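Local coordinates for protein HTH-type transcriptional regulator Rv1985c/MT2039 (Mycobacterium tuberculosis, PDB 3ISP) that binds DNA as a homodimeric LysR-family transcription factor, probably activating expression of the exporter LysE and repressing its own gene, at residues A[203-208]-A[237-242]; A[79-84]-A[274-279]. All coordinates share one frame; numbering follows the deposited sequence.

How the contacts relate
Contact 1 is buried inside the regulatory domain, where it packs helix 201-210 against Trp237 and strand 238-241, an outermost strand of the mixed sheet within this chain. Contact 2 lies at the surface and spans a far longer stretch of sequence, bringing the end of helix 66-82 to the start of helix 276-288. The two share no helix or strand and sit on opposite sides of the chain's centre, their centres about 41 Å apart and their nearest atoms about 24 Å apart. Their chemistry follows their places: contact 1 is apolar, built from leucine, valine, methionine and tryptophan, whereas in contact 2 one glutamate carboxylate meets a helix N-terminus.

Contact 1: A[203-208]-A[237-242]; sequences DMLVRK and WGMFPE
Leu205 on helix 201-210 comes nearest to Met239 on strand 238-241, with 8.6 Å between the CA of Leu205 and the CA of Met239, so the two backbones are bridged by side chains alone. Both residues direct CB toward the other segment. Trp237, just ahead of the strand, adds its indole: a chi1 of 68° sets the ring system so that its six-membered part, through CZ2, CZ3 and CH2, is what meets the helix. Leu205 CD2 approaches that ring obliquely, 3.7 Å from Trp237 CZ3 and nearly as close to CH2. Val206 comes at the indole edge instead, near the ring plane, where its CG2 lies 4.1 Å from Trp237 CZ2; the two side chains cross at about a right angle. In Met239 a bend at chi2 (-76°) brings SD to 3.9 Å from Leu205 CB. Leu205 thus meets tryptophan with one methyl and the thioether with its CB and its other methyl. Phe182 meets the indole edge-to-face, while Pro167 and Tyr165 of strand 155-169 touch Leu205 and Met239 respectively. All four residues that meet are buried and join through apolar groups, so the helix is held beside the edge of the regulatory-domain sheet by van der Waals packing and exclusion of water, with no directional bond between the segments.

Contact 2: A[79-84]-A[274-279]; sequences ESEALA and DSPIIA
Ser275 OG is shared by two helices: it donates a hydrogen bond to Glu81 OE1, 2.6 Å away, and accepts a weak one from Ile278 N at 3.4 Å. The first reaches across to the end of helix 66-82; the second is a capping bond within the opening turn of helix 276-288, long but nearly straight. With chi1 near 180° (-173°) the hydroxyl of Ser275 points away from its own backbone N and lies between Glu81 OE1 and Ile278 N. It meets Glu81 OE1 from above the carboxylate plane, 37° out of it.

The other carboxylate oxygen probably takes the N-H of Ile277, with 2.9 Å from Ile277 N to Glu81 OE2, although the position of OE2 is less certain. Glu81 CG is anti to its carbonyl carbon (chi1 -79°) and the chain continues extended, carrying the carboxylate from the helix surface to the opposing N-terminus. Around this polar centre lie apolar groups. Pro276 runs past the glutamate in the opposite direction, its CD 3.4 Å from Glu81 OE1, and Ile277 crosses the aliphatic stem, with CD1 3.8 Å from Glu81 CG. Leu77, one turn earlier on helix 66-82, touches Ser275, Ile277 and Ile278. A negative carboxylate at this helix start would be expected to gain from the positive end of the helix dipole.

The second subunit borders the contact, and Arg70 of that subunit makes a long, weak ion pair with Asp274. The arrangement is a serine N-cap supplemented by a glutamate from another helix; here it ties the linker helix, which in LysR-type regulators follows the winged helix-turn-helix domain, to the regulatory domain of the same chain.

Contact 1: A[203-208]-A[237-242]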
ATOM      1  N   ASP A 203      -8.590 -20.507   6.576  1.00 63.67           N
ATOM      2  CA  ASP A 203      -9.907 -19.937   6.355  1.00 62.14           C
ATOM      3  C   ASP A 203     -10.724 -20.781   5.379  1.00 67.18           C
ATOM      4  O   ASP A 203     -11.950 -20.825   5.465  1.00 74.94           O
ATOM      5  CB  ASP A 203      -9.785 -18.504   5.833  1.00 62.17           C
ATOM      6  CG  ASP A 203      -9.519 -17.499   6.933  1.00 63.42           C
ATOM      7  OD1 ASP A 203      -9.395 -17.922   8.105  1.00 60.22           O
ATOM      8  OD2 ASP A 203      -9.447 -16.282   6.624  1.00 56.74           O
ATOM      9  N   MET A 204     -10.049 -21.446   4.447  1.00 63.39           N
ATOM     10  CA  MET A 204     -10.748 -22.242   3.448  1.00 65.57           C
ATOM     11  C   MET A 204     -11.328 -23.483   4.098  1.00 71.93           C
ATOM     12  O   MET A 204     -12.462 -23.881   3.803  1.00 74.22           O
ATOM     13  CB  MET A 204      -9.834 -22.604   2.286  1.00 64.69           C
ATOM     14  CG  MET A 204      -9.468 -21.421   1.425  1.00 61.54           C
ATOM     15  SD  MET A 204      -8.332 -21.929   0.136  1.00 70.64           S
ATOM     16  CE  MET A 204      -7.305 -20.456   0.005  1.00 61.75           C
ATOM     17  N   LEU A 205     -10.540 -24.102   4.976  1.00 69.43           N
ATOM     18  CA  LEU A 205     -11.096 -24.999   5.978  1.00 68.51           C
ATOM     19  C   LEU A 205     -11.938 -24.076   6.847  1.00 72.35           C
ATOM     20  O   LEU A 205     -11.819 -22.856   6.751  1.00 73.76           O
ATOM     21  CB  LEU A 205      -9.991 -25.655   6.808  1.00 59.63           C
ATOM     22  CG  LEU A 205     -10.386 -26.999   7.418  1.00 65.45           C
ATOM     23  CD1 LEU A 205      -9.847 -28.148   6.581  1.00 61.74           C
ATOM     24  CD2 LEU A 205      -9.897 -27.118   8.845  1.00 64.10           C
ATOM     25  N   VAL A 206     -12.784 -24.629   7.697  1.00 74.86           N
ATOM     26  CA  VAL A 206     -13.706 -23.788   8.458  1.00 82.11           C
ATOM     27  C   VAL A 206     -14.851 -23.421   7.535  1.00 80.81           C
ATOM     28  O   VAL A 206     -16.005 -23.731   7.829  1.00 85.72           O
ATOM     29  CB  VAL A 206     -13.038 -22.499   9.032  1.00 74.26           C
ATOM     30  CG1 VAL A 206     -14.087 -21.443   9.349  1.00 83.03           C
ATOM     31  CG2 VAL A 206     -12.221 -22.815  10.271  1.00 66.41           C
ATOM     32  N   ARG A 207     -14.530 -22.764   6.421  1.00 71.42           N
ATOM     33  CA  ARG A 207     -15.498 -22.595   5.337  1.00 82.39           C
ATOM     34  C   ARG A 207     -15.934 -23.975   4.841  1.00 78.04           C
ATOM     35  O   ARG A 207     -17.106 -24.323   4.894  1.00 77.97           O
ATOM     36  CB  ARG A 207     -14.901 -21.787   4.179  1.00 80.51           C
ATOM     37  CG  ARG A 207     -15.166 -20.286   4.224  1.00 84.00           C
ATOM     38  CD  ARG A 207     -16.357 -19.892   3.347  1.00 88.32           C
ATOM     39  NE  ARG A 207     -16.451 -18.441   3.170  1.00 93.79           N
ATOM     40  CZ  ARG A 207     -17.381 -17.669   3.731  1.00 94.72           C
ATOM     41  NH1 ARG A 207     -18.318 -18.203   4.504  1.00 92.06           N
ATOM     42  NH2 ARG A 207     -17.379 -16.358   3.512  1.00 89.20           N
ATOM     43  N   LYS A 208     -14.976 -24.761   4.369  1.00 70.57           N
ATOM     44  CA  LYS A 208     -15.262 -26.107   3.905  1.00 70.65           C
ATOM     45  C   LYS A 208     -15.926 -26.938   5.009  1.00 80.69           C
ATOM     46  O   LYS A 208     -16.786 -27.783   4.747  1.00 77.00           O
ATOM     47  CB  LYS A 208     -13.972 -26.777   3.427  1.00 66.33           C
ATOM     48  CG  LYS A 208     -14.174 -28.031   2.602  1.00 65.35           C
ATOM     49  CD  LYS A 208     -12.876 -28.496   1.956  1.00 63.97           C
ATOM     50  CE  LYS A 208     -13.138 -29.600   0.941  1.00 65.29           C
ATOM     51  NZ  LYS A 208     -11.952 -30.468   0.704  1.00 65.58           N
ATOM     52  N   TRP A 237      -3.871 -24.889  15.951  1.00 52.75           N
ATOM     53  CA  TRP A 237      -3.963 -25.780  14.787  1.00 57.03           C
ATOM     54  C   TRP A 237      -3.695 -24.974  13.513  1.00 55.95           C
ATOM     55  O   TRP A 237      -3.914 -23.756  13.482  1.00 52.40           O
ATOM     56  CB  TRP A 237      -5.337 -26.481  14.699  1.00 54.11           C
ATOM     57  CG  TRP A 237      -6.480 -25.543  14.379  1.00 50.06           C
ATOM     58  CD1 TRP A 237      -7.205 -24.808  15.264  1.00 54.77           C
ATOM     59  CD2 TRP A 237      -7.002 -25.232  13.086  1.00 52.12           C
ATOM     60  NE1 TRP A 237      -8.151 -24.058  14.605  1.00 53.86           N
ATOM     61  CE2 TRP A 237      -8.045 -24.306  13.265  1.00 54.67           C
ATOM     62  CE3 TRP A 237      -6.684 -25.642  11.789  1.00 56.35           C
ATOM     63  CZ2 TRP A 237      -8.777 -23.789  12.196  1.00 57.44           C
ATOM     64  CZ3 TRP A 237      -7.417 -25.125  10.735  1.00 54.32           C
ATOM     65  CH2 TRP A 237      -8.445 -24.205  10.947  1.00 50.17           C
ATOM     66  N   GLY A 238      -3.220 -25.660  12.474  1.00 51.39           N
ATOM     67  CA  GLY A 238      -2.902 -25.028  11.206  1.00 52.39           C
ATOM     68  C   GLY A 238      -2.818 -26.003  10.043  1.00 53.42           C
ATOM     69  O   GLY A 238      -2.708 -27.211  10.243  1.00 54.94           O
ATOM     70  N   MET A 239      -2.868 -25.484   8.820  1.00 51.30           N
ATOM     71  CA  MET A 239      -2.797 -26.336   7.639  1.00 53.73           C
ATOM     72  C   MET A 239      -1.350 -26.638   7.219  1.00 50.09           C
ATOM     73  O   MET A 239      -0.542 -25.729   6.989  1.00 52.15           O
ATOM     74  CB  MET A 239      -3.573 -25.700   6.488  1.00 53.65           C
ATOM     75  CG  MET A 239      -4.922 -25.133   6.874  1.00 53.47           C
ATOM     76  SD  MET A 239      -6.197 -26.369   7.119  1.00 44.93           S
ATOM     77  CE  MET A 239      -5.640 -27.724   6.112  1.00 47.44           C
ATOM     78  N   PHE A 240      -1.041 -27.921   7.097  1.00 46.66           N
ATOM     79  CA  PHE A 240       0.308 -28.375   6.787  1.00 48.15           C
ATOM     80  C   PHE A 240       0.365 -29.213   5.522  1.00 47.42           C
ATOM     81  O   PHE A 240      -0.441 -30.120   5.329  1.00 46.05           O
ATOM     82  CB  PHE A 240       0.839 -29.238   7.935  1.00 51.75           C
ATOM     83  CG  PHE A 240       1.452 -28.455   9.063  1.00 50.10           C
ATOM     84  CD1 PHE A 240       2.822 -28.439   9.244  1.00 49.84           C
ATOM     85  CD2 PHE A 240       0.662 -27.754   9.950  1.00 49.64           C
ATOM     86  CE1 PHE A 240       3.397 -27.727  10.291  1.00 56.85           C
ATOM     87  CE2 PHE A 240       1.233 -27.050  11.001  1.00 55.45           C
ATOM     88  CZ  PHE A 240       2.605 -27.036  11.169  1.00 51.30           C
ATOM     89  N   PRO A 241       1.341 -28.931   4.657  1.00 50.44           N
ATOM     90  CA  PRO A 241       1.527 -29.836   3.525  1.00 47.82           C
ATOM     91  C   PRO A 241       1.624 -31.239   4.079  1.00 49.37           C
ATOM     92  O   PRO A 241       2.391 -31.455   5.006  1.00 49.54           O
ATOM     93  CB  PRO A 241       2.877 -29.407   2.952  1.00 40.19           C
ATOM     94  CG  PRO A 241       2.997 -27.984   3.331  1.00 47.40           C
ATOM     95  CD  PRO A 241       2.346 -27.861   4.688  1.00 50.89           C
ATOM     96  N   GLU A 242       0.852 -32.171   3.539  1.00 50.21           N
ATOM     97  CA  GLU A 242       0.880 -33.532   4.041  1.00 50.01           C
ATOM     98  C   GLU A 242       2.273 -34.131   4.117  1.00 47.11           C
ATOM     99  O   GLU A 242       2.575 -34.826   5.071  1.00 56.23           O
ATOM    100  CB  GLU A 242      -0.040 -34.450   3.247  1.00 52.62           C
ATOM    101  CG  GLU A 242      -0.020 -35.869   3.749  1.00 51.69           C
ATOM    102  CD  GLU A 242      -0.729 -36.819   2.821  1.00 56.07           C
ATOM    103  OE1 GLU A 242      -1.901 -36.547   2.495  1.00 54.88           O
ATOM    104  OE2 GLU A 242      -0.114 -37.835   2.425  1.00 58.17           O
TER

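Contact 2: A[79-84]-A[274-279]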
ATOM      1  N   GLU A  79      20.116 -14.466 -25.936  1.00 65.49           N
ATOM      2  CA  GLU A  79      21.394 -14.104 -26.523  1.00 71.21           C
ATOM      3  C   GLU A  79      22.546 -15.008 -26.067  1.00 70.46           C
ATOM      4  O   GLU A  79      23.304 -15.501 -26.893  1.00 66.30           O
ATOM      5  CB  GLU A  79      21.708 -12.645 -26.229  1.00 70.20           C
ATOM      6  CG  GLU A  79      23.120 -12.235 -26.576  1.00 83.84           C
ATOM      7  CD  GLU A  79      23.395 -10.807 -26.176  1.00 95.85           C
ATOM      8  OE1 GLU A  79      22.752  -9.894 -26.746  1.00 96.63           O
ATOM      9  OE2 GLU A  79      24.238 -10.602 -25.277  1.00 96.51           O
ATOM     10  N   SER A  80      22.670 -15.239 -24.762  1.00 68.17           N
ATOM     11  CA  SER A  80      23.811 -16.002 -24.265  1.00 68.97           C
ATOM     12  C   SER A  80      23.714 -17.491 -24.608  1.00 70.47           C
ATOM     13  O   SER A  80      24.714 -18.205 -24.610  1.00 80.32           O
ATOM     14  CB  SER A  80      24.084 -15.744 -22.765  1.00 70.04           C
ATOM     15  OG  SER A  80      23.190 -16.429 -21.905  1.00 66.94           O
ATOM     16  N   GLU A  81      22.515 -17.951 -24.926  1.00 67.34           N
ATOM     17  CA  GLU A  81      22.345 -19.304 -25.436  1.00 69.18           C
ATOM     18  C   GLU A  81      22.618 -19.419 -26.938  1.00 75.60           C
ATOM     19  O   GLU A  81      23.188 -20.404 -27.394  1.00 85.23           O
ATOM     20  CB  GLU A  81      20.934 -19.790 -25.164  1.00 66.10           C
ATOM     21  CG  GLU A  81      20.721 -20.261 -23.765  1.00 67.66           C
ATOM     22  CD  GLU A  81      19.428 -21.008 -23.650  1.00 71.04           C
ATOM     23  OE1 GLU A  81      18.473 -20.633 -24.370  1.00 72.57           O
ATOM     24  OE2 GLU A  81      19.373 -21.973 -22.864  1.00 67.66           O
ATOM     25  N   ALA A  82      22.193 -18.430 -27.712  1.00 69.89           N
ATOM     26  CA  ALA A  82      22.401 -18.482 -29.147  1.00 72.38           C
ATOM     27  C   ALA A  82      23.886 -18.414 -29.432  1.00 74.28           C
ATOM     28  O   ALA A  82      24.363 -18.904 -30.449  1.00 86.30           O
ATOM     29  CB  ALA A  82      21.669 -17.340 -29.841  1.00 72.35           C
ATOM     30  N   LEU A  83      24.622 -17.806 -28.520  1.00 69.41           N
ATOM     31  CA  LEU A  83      26.051 -17.645 -28.702  1.00 78.39           C
ATOM     32  C   LEU A  83      26.833 -18.733 -27.965  1.00 82.52           C
ATOM     33  O   LEU A  83      28.061 -18.759 -27.980  1.00 89.23           O
ATOM     34  CB  LEU A  83      26.477 -16.226 -28.298  1.00 77.51           C
ATOM     35  CG  LEU A  83      27.530 -16.014 -27.223  1.00 77.56           C
ATOM     36  CD1 LEU A  83      28.000 -14.577 -27.239  1.00 89.12           C
ATOM     37  CD2 LEU A  83      26.948 -16.380 -25.875  1.00 76.91           C
ATOM     38  N   ALA A  84      26.111 -19.645 -27.332  1.00 79.92           N
ATOM     39  CA  ALA A  84      26.732 -20.829 -26.763  1.00 83.63           C
ATOM     40  C   ALA A  84      26.405 -22.034 -27.643  1.00 84.29           C
ATOM     41  O   ALA A  84      27.109 -23.040 -27.623  1.00 87.53           O
ATOM     42  CB  ALA A  84      26.255 -21.049 -25.336  1.00 90.33           C
ATOM     43  N   ASP A 274      11.784 -20.105 -26.598  1.00 68.16           N
ATOM     44  CA  ASP A 274      12.624 -21.288 -26.772  1.00 70.65           C
ATOM     45  C   ASP A 274      13.922 -21.166 -25.981  1.00 71.62           C
ATOM     46  O   ASP A 274      14.604 -20.139 -26.019  1.00 74.11           O
ATOM     47  CB  ASP A 274      12.941 -21.508 -28.246  1.00 75.18           C
ATOM     48  CG  ASP A 274      11.756 -22.037 -29.016  1.00 87.44           C
ATOM     49  OD1 ASP A 274      10.816 -22.553 -28.363  1.00 82.10           O
ATOM     50  OD2 ASP A 274      11.771 -21.933 -30.267  1.00 92.77           O
ATOM     51  N   SER A 275      14.274 -22.215 -25.261  1.00 66.46           N
ATOM     52  CA  SER A 275      15.505 -22.183 -24.499  1.00 65.52           C
ATOM     53  C   SER A 275      15.837 -23.570 -24.000  1.00 64.87           C
ATOM     54  O   SER A 275      15.089 -24.160 -23.235  1.00 61.80           O
ATOM     55  CB  SER A 275      15.379 -21.221 -23.322  1.00 60.74           C
ATOM     56  OG  SER A 275      16.620 -21.067 -22.665  1.00 60.40           O
ATOM     57  N   PRO A 276      16.954 -24.114 -24.466  1.00 66.05           N
ATOM     58  CA  PRO A 276      17.384 -25.392 -23.906  1.00 61.43           C
ATOM     59  C   PRO A 276      17.495 -25.327 -22.377  1.00 62.52           C
ATOM     60  O   PRO A 276      17.142 -26.300 -21.713  1.00 65.08           O
ATOM     61  CB  PRO A 276      18.742 -25.614 -24.569  1.00 65.81           C
ATOM     62  CG  PRO A 276      18.599 -24.925 -25.892  1.00 65.26           C
ATOM     63  CD  PRO A 276      17.764 -23.703 -25.624  1.00 59.91           C
ATOM     64  N   ILE A 277      17.941 -24.206 -21.816  1.00 64.36           N
ATOM     65  CA  ILE A 277      18.028 -24.118 -20.357  1.00 64.93           C
ATOM     66  C   ILE A 277      16.644 -24.126 -19.712  1.00 58.04           C
ATOM     67  O   ILE A 277      16.418 -24.855 -18.754  1.00 61.79           O
ATOM     68  CB  ILE A 277      18.835 -22.904 -19.853  1.00 60.40           C
ATOM     69  CG1 ILE A 277      20.219 -22.869 -20.485  1.00 66.69           C
ATOM     70  CG2 ILE A 277      19.035 -22.997 -18.360  1.00 62.96           C
ATOM     71  CD1 ILE A 277      20.965 -21.568 -20.233  1.00 76.08           C
ATOM     72  N   ILE A 278      15.720 -23.328 -20.229  1.00 52.58           N
ATOM     73  CA  ILE A 278      14.355 -23.336 -19.696  1.00 58.83           C
ATOM     74  C   ILE A 278      13.697 -24.726 -19.739  1.00 58.06           C
ATOM     75  O   ILE A 278      13.326 -25.280 -18.706  1.00 55.30           O
ATOM     76  CB  ILE A 278      13.446 -22.324 -20.409  1.00 60.13           C
ATOM     77  CG1 ILE A 278      14.019 -20.914 -20.264  1.00 60.58           C
ATOM     78  CG2 ILE A 278      12.039 -22.391 -19.841  1.00 60.83           C
ATOM     79  CD1 ILE A 278      14.521 -20.607 -18.881  1.00 57.75           C
ATOM     80  N   ALA A 279      13.548 -25.287 -20.931  1.00 57.14           N
ATOM     81  CA  ALA A 279      12.979 -26.621 -21.066  1.00 55.92           C
ATOM     82  C   ALA A 279      13.607 -27.607 -20.077  1.00 58.66           C
ATOM     83  O   ALA A 279      12.901 -28.382 -19.427  1.00 57.89           O
ATOM     84  CB  ALA A 279      13.120 -27.123 -22.499  1.00 48.98           C
TER